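Uncharacterized protein (Cytophaga hutchinsonii ATCC 33406, PDB 3FF4) is of unknown function but probably binds coenzyme A or a related nucleotide through its Rossmann-like CoA-binding domain. Local coordinates at residues F34-R39 with K47-R53; E52-I56 with Y77-L81; K84-F88 with M116-F122. One frame throughout, in Å; residues are numbered along the deposited sequence.

Contact 1 (F34-R39 with K47-R53); sequences FIPVGR and KTIINER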
loop_
_atom_site.group_PDB
_atom_site.type_symbol
_atom_site.label_atom_id
_atom_site.label_comp_id
_atom_site.label_asym_id
_atom_site.label_seq_id
_atom_site.Cartn_x
_atom_site.Cartn_y
_atom_site.Cartn_z
ATOM N N PHE A 34 7.998 -5.362 2.957
ATOM C CA PHE A 34 7.364 -4.309 2.137
ATOM C C PHE A 34 7.794 -4.447 0.678
ATOM O O PHE A 34 8.945 -4.872 0.381
ATOM C CB PHE A 34 7.640 -2.888 2.677
ATOM C CG PHE A 34 9.015 -2.376 2.376
ATOM C CD1 PHE A 34 9.236 -1.547 1.262
ATOM C CD2 PHE A 34 10.095 -2.729 3.182
ATOM C CE1 PHE A 34 10.524 -1.092 0.960
ATOM C CE2 PHE A 34 11.387 -2.283 2.882
ATOM C CZ PHE A 34 11.595 -1.447 1.771
ATOM N N ILE A 35 6.881 -4.103 -0.228
ATOM C CA ILE A 35 7.193 -4.108 -1.652
ATOM C C ILE A 35 6.857 -2.752 -2.295
ATOM O O ILE A 35 5.675 -2.417 -2.385
ATOM C CB ILE A 35 6.454 -5.236 -2.398
ATOM C CG1 ILE A 35 6.783 -6.605 -1.767
ATOM C CG2 ILE A 35 6.823 -5.196 -3.914
ATOM C CD1 ILE A 35 5.846 -7.693 -2.186
ATOM N N PRO A 36 7.888 -1.991 -2.743
ATOM C CA PRO A 36 7.645 -0.641 -3.280
ATOM C C PRO A 36 7.266 -0.645 -4.765
ATOM O O PRO A 36 8.065 -1.102 -5.619
ATOM C CB PRO A 36 8.977 0.070 -3.092
ATOM C CG PRO A 36 10.023 -1.035 -3.001
ATOM C CD PRO A 36 9.336 -2.319 -2.646
ATOM N N VAL A 37 6.060 -0.151 -5.055
ATOM C CA VAL A 37 5.539 -0.053 -6.412
ATOM C C VAL A 37 5.070 1.385 -6.640
ATOM O O VAL A 37 4.496 2.032 -5.758
ATOM C CB VAL A 37 4.382 -1.056 -6.676
ATOM C CG1 VAL A 37 3.846 -0.961 -8.121
ATOM C CG2 VAL A 37 4.805 -2.486 -6.351
ATOM N N GLY A 38 5.351 1.904 -7.825
ATOM C CA GLY A 38 4.854 3.223 -8.191
ATOM C C GLY A 38 5.462 3.701 -9.480
ATOM O O GLY A 38 6.074 2.911 -10.223
ATOM N N ARG A 39 5.304 4.994 -9.765
ATOM C CA ARG A 39 5.846 5.555 -10.995
ATOM C C ARG A 39 7.192 6.252 -10.808
ATOM O O ARG A 39 7.911 6.466 -11.779
ATOM C CB ARG A 39 4.844 6.498 -11.680
ATOM C CG ARG A 39 4.469 7.721 -10.876
ATOM C CD ARG A 39 3.816 8.747 -11.786
ATOM N NE ARG A 39 3.116 9.779 -11.034
ATOM C CZ ARG A 39 2.640 10.898 -11.576
ATOM N NH1 ARG A 39 2.795 11.127 -12.876
ATOM N NH2 ARG A 39 2.015 11.789 -10.816
ATOM N N LYS A 47 15.504 -1.477 -1.871
ATOM C CA LYS A 47 14.701 -2.146 -2.887
ATOM C C LYS A 47 14.379 -1.196 -4.016
ATOM O O LYS A 47 13.875 -0.085 -3.787
ATOM C CB LYS A 47 13.405 -2.677 -2.291
ATOM C CG LYS A 47 13.583 -3.854 -1.381
ATOM C CD LYS A 47 12.308 -4.073 -0.597
ATOM C CE LYS A 47 12.302 -5.399 0.097
ATOM N NZ LYS A 47 11.490 -6.365 -0.725
ATOM N N THR A 48 14.681 -1.632 -5.236
ATOM C CA THR A 48 14.314 -0.880 -6.431
ATOM C C THR A 48 12.796 -0.720 -6.435
ATOM O O THR A 48 12.083 -1.691 -6.228
ATOM C CB THR A 48 14.748 -1.646 -7.717
ATOM O OG1 THR A 48 16.165 -1.893 -7.694
ATOM C CG2 THR A 48 14.393 -0.859 -8.979
ATOM N N ILE A 49 12.300 0.489 -6.674
ATOM C CA ILE A 49 10.866 0.703 -6.810
ATOM C C ILE A 49 10.441 0.071 -8.122
ATOM O O ILE A 49 11.026 0.360 -9.177
ATOM C CB ILE A 49 10.508 2.211 -6.835
ATOM C CG1 ILE A 49 10.999 2.897 -5.552
ATOM C CG2 ILE A 49 8.988 2.398 -7.064
ATOM C CD1 ILE A 49 10.897 4.423 -5.603
ATOM N N ILE A 50 9.429 -0.790 -8.060
ATOM C CA ILE A 50 8.924 -1.478 -9.254
ATOM C C ILE A 50 8.031 -0.536 -10.064
ATOM O O ILE A 50 6.992 -0.048 -9.575
ATOM C CB ILE A 50 8.204 -2.800 -8.885
ATOM C CG1 ILE A 50 9.186 -3.746 -8.170
ATOM C CG2 ILE A 50 7.578 -3.435 -10.131
ATOM C CD1 ILE A 50 8.553 -4.864 -7.371
ATOM N N ASN A 51 8.470 -0.241 -11.295
ATOM C CA ASN A 51 7.759 0.734 -12.105
ATOM C C ASN A 51 6.779 0.072 -13.047
ATOM O O ASN A 51 5.951 0.751 -13.631
ATOM C CB ASN A 51 8.713 1.659 -12.861
ATOM C CG ASN A 51 9.557 2.515 -11.940
ATOM O OD1 ASN A 51 10.737 2.701 -12.195
ATOM N ND2 ASN A 51 8.967 3.029 -10.855
ATOM N N GLU A 52 6.876 -1.247 -13.218
ATOM C CA GLU A 52 5.809 -1.970 -13.916
ATOM C C GLU A 52 4.780 -2.419 -12.885
ATOM O O GLU A 52 4.830 -2.005 -11.721
ATOM C CB GLU A 52 6.322 -3.177 -14.708
ATOM C CG GLU A 52 7.327 -2.840 -15.784
ATOM C CD GLU A 52 8.667 -2.383 -15.202
ATOM O OE1 GLU A 52 9.111 -2.971 -14.183
ATOM O OE2 GLU A 52 9.262 -1.428 -15.761
ATOM N N ARG A 53 3.837 -3.245 -13.324
ATOM C CA ARG A 53 2.825 -3.777 -12.436
ATOM C C ARG A 53 2.820 -5.330 -12.418
ATOM O O ARG A 53 1.865 -5.961 -12.888
ATOM C CB ARG A 53 1.459 -3.169 -12.779
ATOM C CG ARG A 53 1.410 -1.644 -12.641
ATOM C CD ARG A 53 1.581 -1.174 -11.165
ATOM N NE ARG A 53 1.485 0.291 -10.986
ATOM C CZ ARG A 53 2.506 1.165 -11.070
ATOM N NH1 ARG A 53 3.753 0.762 -11.347
ATOM N NH2 ARG A 53 2.283 2.469 -10.886
#
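V37 and I50 are joined by a single bridge of parallel type: the amide of I50 reaches P36 O at 2.8 Å in an almost straight bond, and I50 O takes the amide of G38 at 3.1 Å. Packing is tight here: P36 CG sits 3.8 Å from K47 CB, the two side chains crossing at about a right angle, while I50 CD1 lies 3.9 Å from I35 CG2. K47 also passes its CD over one face of the buried F34 ring, offset toward the rim, and a bend at its last torsion (chi4 -100°) turns NZ to F34 O, 3.2 Å away. Just beyond the bridge, G38 O takes N51 ND2 at 3.0 Å. The oxygen lies in the plane of the amide, but ND2 itself stands above the carbonyl plane. R53 adds only a weak bond to the same oxygen, its guanidinium laid with one face over V37 CG1.

The solvent side is looser. T48 and E52 are exposed and barely touch 34-39; R39 is exposed too, its CB directed away from 47-53. Such a return of the chain alongside 34-37, an outermost strand of the parallel sheet, borders one edge of a Rossmann-like fold.

Contact 2 (E52-I56 with Y77-L81); sequences ERPVI and YILSL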
loop_
_atom_site.group_PDB
_atom_site.type_symbol
_atom_site.label_atom_id
_atom_site.label_comp_id
_atom_site.label_asym_id
_atom_site.label_seq_id
_atom_site.Cartn_x
_atom_site.Cartn_y
_atom_site.Cartn_z
ATOM N N GLU A 52 6.876 -1.247 -13.218
ATOM C CA GLU A 52 5.809 -1.970 -13.916
ATOM C C GLU A 52 4.780 -2.419 -12.885
ATOM O O GLU A 52 4.830 -2.005 -11.721
ATOM C CB GLU A 52 6.322 -3.177 -14.708
ATOM C CG GLU A 52 7.327 -2.840 -15.784
ATOM C CD GLU A 52 8.667 -2.383 -15.202
ATOM O OE1 GLU A 52 9.111 -2.971 -14.183
ATOM O OE2 GLU A 52 9.262 -1.428 -15.761
ATOM N N ARG A 53 3.837 -3.245 -13.324
ATOM C CA ARG A 53 2.825 -3.777 -12.436
ATOM C C ARG A 53 2.820 -5.330 -12.418
ATOM O O ARG A 53 1.865 -5.961 -12.888
ATOM C CB ARG A 53 1.459 -3.169 -12.779
ATOM C CG ARG A 53 1.410 -1.644 -12.641
ATOM C CD ARG A 53 1.581 -1.174 -11.165
ATOM N NE ARG A 53 1.485 0.291 -10.986
ATOM C CZ ARG A 53 2.506 1.165 -11.070
ATOM N NH1 ARG A 53 3.753 0.762 -11.347
ATOM N NH2 ARG A 53 2.283 2.469 -10.886
ATOM N N PRO A 54 3.881 -5.955 -11.857
ATOM C CA PRO A 54 3.844 -7.429 -11.840
ATOM C C PRO A 54 2.801 -7.923 -10.823
ATOM O O PRO A 54 2.666 -7.335 -9.739
ATOM C CB PRO A 54 5.256 -7.793 -11.373
ATOM C CG PRO A 54 5.611 -6.629 -10.422
ATOM C CD PRO A 54 5.088 -5.430 -11.184
ATOM N N VAL A 55 2.057 -8.978 -11.172
ATOM C CA VAL A 55 1.080 -9.539 -10.227
ATOM C C VAL A 55 1.813 -10.415 -9.196
ATOM O O VAL A 55 2.144 -11.571 -9.454
ATOM C CB VAL A 55 -0.083 -10.292 -10.925
ATOM C CG1 VAL A 55 -1.103 -10.786 -9.891
ATOM C CG2 VAL A 55 -0.763 -9.381 -11.948
ATOM N N ILE A 56 2.085 -9.841 -8.038
ATOM C CA ILE A 56 2.859 -10.505 -7.011
ATOM C C ILE A 56 1.917 -11.340 -6.150
ATOM O O ILE A 56 0.850 -10.865 -5.727
ATOM C CB ILE A 56 3.685 -9.458 -6.180
ATOM C CG1 ILE A 56 4.791 -8.854 -7.076
ATOM C CG2 ILE A 56 4.279 -10.100 -4.911
ATOM C CD1 ILE A 56 5.345 -7.515 -6.591
ATOM N N TYR A 77 -5.441 -3.613 -11.221
ATOM C CA TYR A 77 -4.198 -4.153 -10.667
ATOM C C TYR A 77 -4.375 -4.536 -9.192
ATOM O O TYR A 77 -4.010 -5.643 -8.770
ATOM C CB TYR A 77 -3.025 -3.182 -10.861
ATOM C CG TYR A 77 -1.705 -3.681 -10.280
ATOM C CD1 TYR A 77 -1.120 -4.883 -10.736
ATOM C CD2 TYR A 77 -1.069 -2.984 -9.247
ATOM C CE1 TYR A 77 0.071 -5.361 -10.176
ATOM C CE2 TYR A 77 0.154 -3.444 -8.690
ATOM C CZ TYR A 77 0.690 -4.624 -9.155
ATOM O OH TYR A 77 1.852 -5.069 -8.617
ATOM N N ILE A 78 -4.978 -3.636 -8.433
ATOM C CA ILE A 78 -5.243 -3.905 -7.022
ATOM C C ILE A 78 -6.100 -5.191 -6.894
ATOM O O ILE A 78 -5.737 -6.105 -6.139
ATOM C CB ILE A 78 -5.879 -2.677 -6.302
ATOM C CG1 ILE A 78 -4.871 -1.500 -6.262
ATOM C CG2 ILE A 78 -6.335 -3.063 -4.904
ATOM C CD1 ILE A 78 -5.504 -0.125 -6.110
ATOM N N LEU A 79 -7.193 -5.252 -7.661
ATOM C CA LEU A 79 -8.039 -6.454 -7.725
ATOM C C LEU A 79 -7.243 -7.713 -8.095
ATOM O O LEU A 79 -7.349 -8.727 -7.402
ATOM C CB LEU A 79 -9.224 -6.243 -8.686
ATOM C CG LEU A 79 -10.314 -5.237 -8.285
ATOM C CD1 LEU A 79 -11.375 -5.146 -9.386
ATOM C CD2 LEU A 79 -10.986 -5.595 -6.951
ATOM N N SER A 80 -6.433 -7.657 -9.155
ATOM C CA SER A 80 -5.626 -8.829 -9.542
ATOM C C SER A 80 -4.658 -9.298 -8.433
ATOM O O SER A 80 -4.269 -10.461 -8.420
ATOM C CB SER A 80 -4.845 -8.596 -10.841
ATOM O OG SER A 80 -3.682 -7.811 -10.589
ATOM N N LEU A 81 -4.267 -8.408 -7.519
ATOM C CA LEU A 81 -3.426 -8.841 -6.414
ATOM C C LEU A 81 -4.204 -9.660 -5.373
ATOM O O LEU A 81 -3.596 -10.359 -4.543
ATOM C CB LEU A 81 -2.739 -7.659 -5.738
ATOM C CG LEU A 81 -1.711 -6.880 -6.566
ATOM C CD1 LEU A 81 -1.310 -5.576 -5.819
ATOM C CD2 LEU A 81 -0.506 -7.783 -6.818
HETATM O O HOH W 1 -0.985 -11.004 -3.911
#
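Y77 places its ring beneath R53 and its hydroxyl against the backbone of P54, which makes this tyrosine a worked example of one side chain holding a loop by two kinds of contact. The polar part comes first. Y77 OH donates to P54 O at 2.7 Å, tilted 33° from the carbonyl plane. A water lies 2.6 Å from I56 O and 2.8 Å from L81 O, spanning the far end of the contact. Within the helix, S80 OG and the amide of L81 both donate to Y77 O, so the serine hydroxyl spends its proton within the helix and meets the loop only through van der Waals contact with V55.

Dispersion contacts supply the rest. With CG anti to the backbone N (chi1 179°), the Y77 ring extends to the loop, where R53 CB lies 3.6 Å above one face in a CH-pi contact and R53 CD rests 3.6 Å from Y77 CE2. L81 CG lies over the opposite face, so the ring is held between the two residues. V55 CG2 approaches S80 OG to 3.6 Å, and L81 CD2 reaches the backbone N of I56 at 3.5 Å. A phenylalanine in place of Y77 would keep the ring contacts but is likely to leave P54 O without this donor and the loop less firmly fixed.

R53 NE is also paired with E74, just ahead of the helix. The loop leading into strand 61-64 is thus docked on helix 75-81, the second of two helices (68-71 and 75-81) in the beta-alpha-beta crossover from strand 61-64 to strand 85-88 of this Rossmann-like domain.

Contact 3 (K84-F88 with M116-F122); sequences KRVIF and MLSAGTF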
loop_
_atom_site.group_PDB
_atom_site.type_symbol
_atom_site.label_atom_id
_atom_site.label_comp_id
_atom_site.label_asym_id
_atom_site.label_seq_id
_atom_site.Cartn_x
_atom_site.Cartn_y
_atom_site.Cartn_z
ATOM N N LYS A 84 -5.829 -9.290 1.092
ATOM C CA LYS A 84 -6.843 -9.346 2.155
ATOM C C LYS A 84 -7.393 -7.956 2.497
ATOM O O LYS A 84 -8.555 -7.806 2.840
ATOM C CB LYS A 84 -6.249 -9.961 3.417
ATOM C CG LYS A 84 -5.718 -11.376 3.211
ATOM C CD LYS A 84 -5.351 -11.998 4.539
ATOM C CE LYS A 84 -6.610 -12.516 5.236
ATOM N NZ LYS A 84 -6.286 -13.200 6.512
ATOM N N ARG A 85 -6.563 -6.928 2.361
ATOM C CA ARG A 85 -6.914 -5.615 2.871
ATOM C C ARG A 85 -6.249 -4.534 2.036
ATOM O O ARG A 85 -5.112 -4.707 1.570
ATOM C CB ARG A 85 -6.451 -5.485 4.333
ATOM C CG ARG A 85 -6.561 -4.066 4.936
ATOM C CD ARG A 85 -6.098 -4.044 6.386
ATOM N NE ARG A 85 -4.675 -4.376 6.492
ATOM C CZ ARG A 85 -3.995 -4.436 7.639
ATOM N NH1 ARG A 85 -4.615 -4.196 8.817
ATOM N NH2 ARG A 85 -2.697 -4.749 7.613
ATOM N N VAL A 86 -6.944 -3.409 1.865
ATOM C CA VAL A 86 -6.351 -2.244 1.247
ATOM C C VAL A 86 -6.499 -1.073 2.235
ATOM O O VAL A 86 -7.609 -0.806 2.715
ATOM C CB VAL A 86 -6.992 -1.901 -0.115
ATOM C CG1 VAL A 86 -6.424 -0.602 -0.679
ATOM C CG2 VAL A 86 -6.773 -3.024 -1.158
ATOM N N ILE A 87 -5.387 -0.417 2.563
ATOM C CA ILE A 87 -5.419 0.738 3.497
ATOM C C ILE A 87 -5.422 2.069 2.724
ATOM O O ILE A 87 -4.540 2.312 1.864
ATOM C CB ILE A 87 -4.235 0.753 4.472
ATOM C CG1 ILE A 87 -4.183 -0.543 5.274
ATOM C CG2 ILE A 87 -4.312 2.022 5.428
ATOM C CD1 ILE A 87 -2.929 -0.713 6.155
ATOM N N PHE A 88 -6.451 2.880 2.994
ATOM C CA PHE A 88 -6.577 4.268 2.495
ATOM C C PHE A 88 -5.990 5.258 3.519
ATOM O O PHE A 88 -6.689 5.700 4.463
ATOM C CB PHE A 88 -8.061 4.581 2.213
ATOM C CG PHE A 88 -8.620 3.750 1.111
ATOM C CD1 PHE A 88 -8.708 4.251 -0.178
ATOM C CD2 PHE A 88 -8.931 2.416 1.329
ATOM C CE1 PHE A 88 -9.183 3.438 -1.202
ATOM C CE2 PHE A 88 -9.387 1.609 0.298
ATOM C CZ PHE A 88 -9.521 2.111 -0.952
HETATM N N MSE A 116 -1.548 2.945 12.757
HETATM C CA MSE A 116 -1.944 1.562 12.918
HETATM C C MSE A 116 -0.815 0.685 13.468
HETATM O O MSE A 116 -1.038 -0.148 14.350
HETATM C CB MSE A 116 -2.535 1.009 11.616
HETATM C CG MSE A 116 -3.907 1.609 11.330
HETATM SE SE MSE A 116 -4.321 1.288 9.440
HETATM C CE MSE A 116 -4.679 -0.658 9.447
ATOM N N LEU A 117 0.399 0.884 12.964
ATOM C CA LEU A 117 1.520 0.096 13.435
ATOM C C LEU A 117 1.771 0.416 14.906
ATOM O O LEU A 117 2.041 -0.485 15.715
ATOM C CB LEU A 117 2.772 0.332 12.562
ATOM C CG LEU A 117 2.765 -0.460 11.235
ATOM C CD1 LEU A 117 3.626 0.165 10.139
ATOM C CD2 LEU A 117 3.182 -1.939 11.508
ATOM N N SER A 118 1.671 1.693 15.275
ATOM C CA SER A 118 1.888 2.075 16.671
ATOM C C SER A 118 0.761 1.593 17.569
ATOM O O SER A 118 1.007 1.090 18.671
ATOM C CB SER A 118 2.055 3.584 16.805
ATOM O OG SER A 118 3.369 3.963 16.469
ATOM N N ALA A 119 -0.470 1.730 17.088
ATOM C CA ALA A 119 -1.645 1.405 17.882
ATOM C C ALA A 119 -1.812 -0.089 18.069
ATOM O O ALA A 119 -2.577 -0.515 18.920
ATOM C CB ALA A 119 -2.883 1.999 17.249
ATOM N N GLY A 120 -1.109 -0.884 17.264
ATOM C CA GLY A 120 -1.225 -2.339 17.334
ATOM C C GLY A 120 -2.393 -2.866 16.517
ATOM O O GLY A 120 -2.828 -4.002 16.698
ATOM N N THR A 121 -2.896 -2.049 15.599
ATOM C CA THR A 121 -4.016 -2.468 14.772
ATOM C C THR A 121 -3.629 -2.771 13.319
ATOM O O THR A 121 -4.489 -3.162 12.530
ATOM C CB THR A 121 -5.133 -1.431 14.758
ATOM O OG1 THR A 121 -4.628 -0.215 14.195
ATOM C CG2 THR A 121 -5.693 -1.194 16.196
ATOM N N PHE A 122 -2.363 -2.583 12.955
ATOM C CA PHE A 122 -1.898 -3.064 11.653
ATOM C C PHE A 122 -1.991 -4.597 11.512
ATOM O O PHE A 122 -1.598 -5.332 12.425
ATOM C CB PHE A 122 -0.475 -2.604 11.348
ATOM C CG PHE A 122 -0.046 -2.936 9.937
ATOM C CD1 PHE A 122 -0.343 -2.072 8.879
ATOM C CD2 PHE A 122 0.666 -4.102 9.668
ATOM C CE1 PHE A 122 0.040 -2.382 7.561
ATOM C CE2 PHE A 122 1.062 -4.429 8.347
ATOM C CZ PHE A 122 0.733 -3.571 7.299
ATOM O OXT PHE A 122 -2.447 -5.136 10.482
#
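M116 and I87 reach toward each other tip to tip, the selenomethionine methyl CE standing 3.7 Å from I87 CD1. The bend at its third torsion (chi3 72°) turns CE back from the line of the chain, and the same methyl lies 3.6 Å from R85 NH1.

L117, next along, touches L27 of helix 19-30. Helix 113-119 is the last helix of the Rossmann-like fold; it follows strand 107-110 and packs beside helix 19-30, while strand 85-88 is the next-to-last strand of the parallel sheet. The C-terminal tail meets that strand through the side chains of R85 and I87.

G120 ends the helix with positive phi, where a side chain would collide with the carbonyl of A119, which favours glycine. At this turn the carbonyl of M116 takes the amides of both T121 and F122, the first of these a bond spanning five residues that wraps the chain end over the helix terminus. T121 touches the strand little, and its OG1 hydrogen-bonds to a PEG molecule, most likely a crystallisation additive.

F122 makes the polar anchor with its terminal carboxylate. R85 NH1 and NH2 approach end-on and both grip the single oxygen OXT, each at 2.9 Å, in a salt bridge with bent N-H...O angles near 140°. OXT lies close to the guanidinium plane and is also paired with K5. The F122 ring turns under the same group: R85 NH2 stands 3.5 Å above its centre, a cation-pi contact, although the two planes are 49° apart. NH2 donates besides to T61 OG1, which should help fix the guanidinium, and I87 CD1 lies over one face of that group while touching F122 CE1 at 3.7 Å.

Followed from the N terminus, contacts 1 and 2 run on into each other through E52 and R53, contact 3 follows in series, and none nests inside another. Contact 1 closes the short hairpin-bearing loop after strand 34-37, bringing the chain back along that edge. Contact 2 closes the longer excursion through strand 61-64 to helix 75-81; I56 CD1 packs against both I35 and I50 of contact 1. Helix 75-81 leads into strand 85-88, where I78 meets V86 and contact 2 touches contact 3. Contact 3 closes the final part of the chain, from strand 85-88 through helix 95-103 and strand 107-110 to helix 113-119 and the C terminus, across the chain's centre from the others.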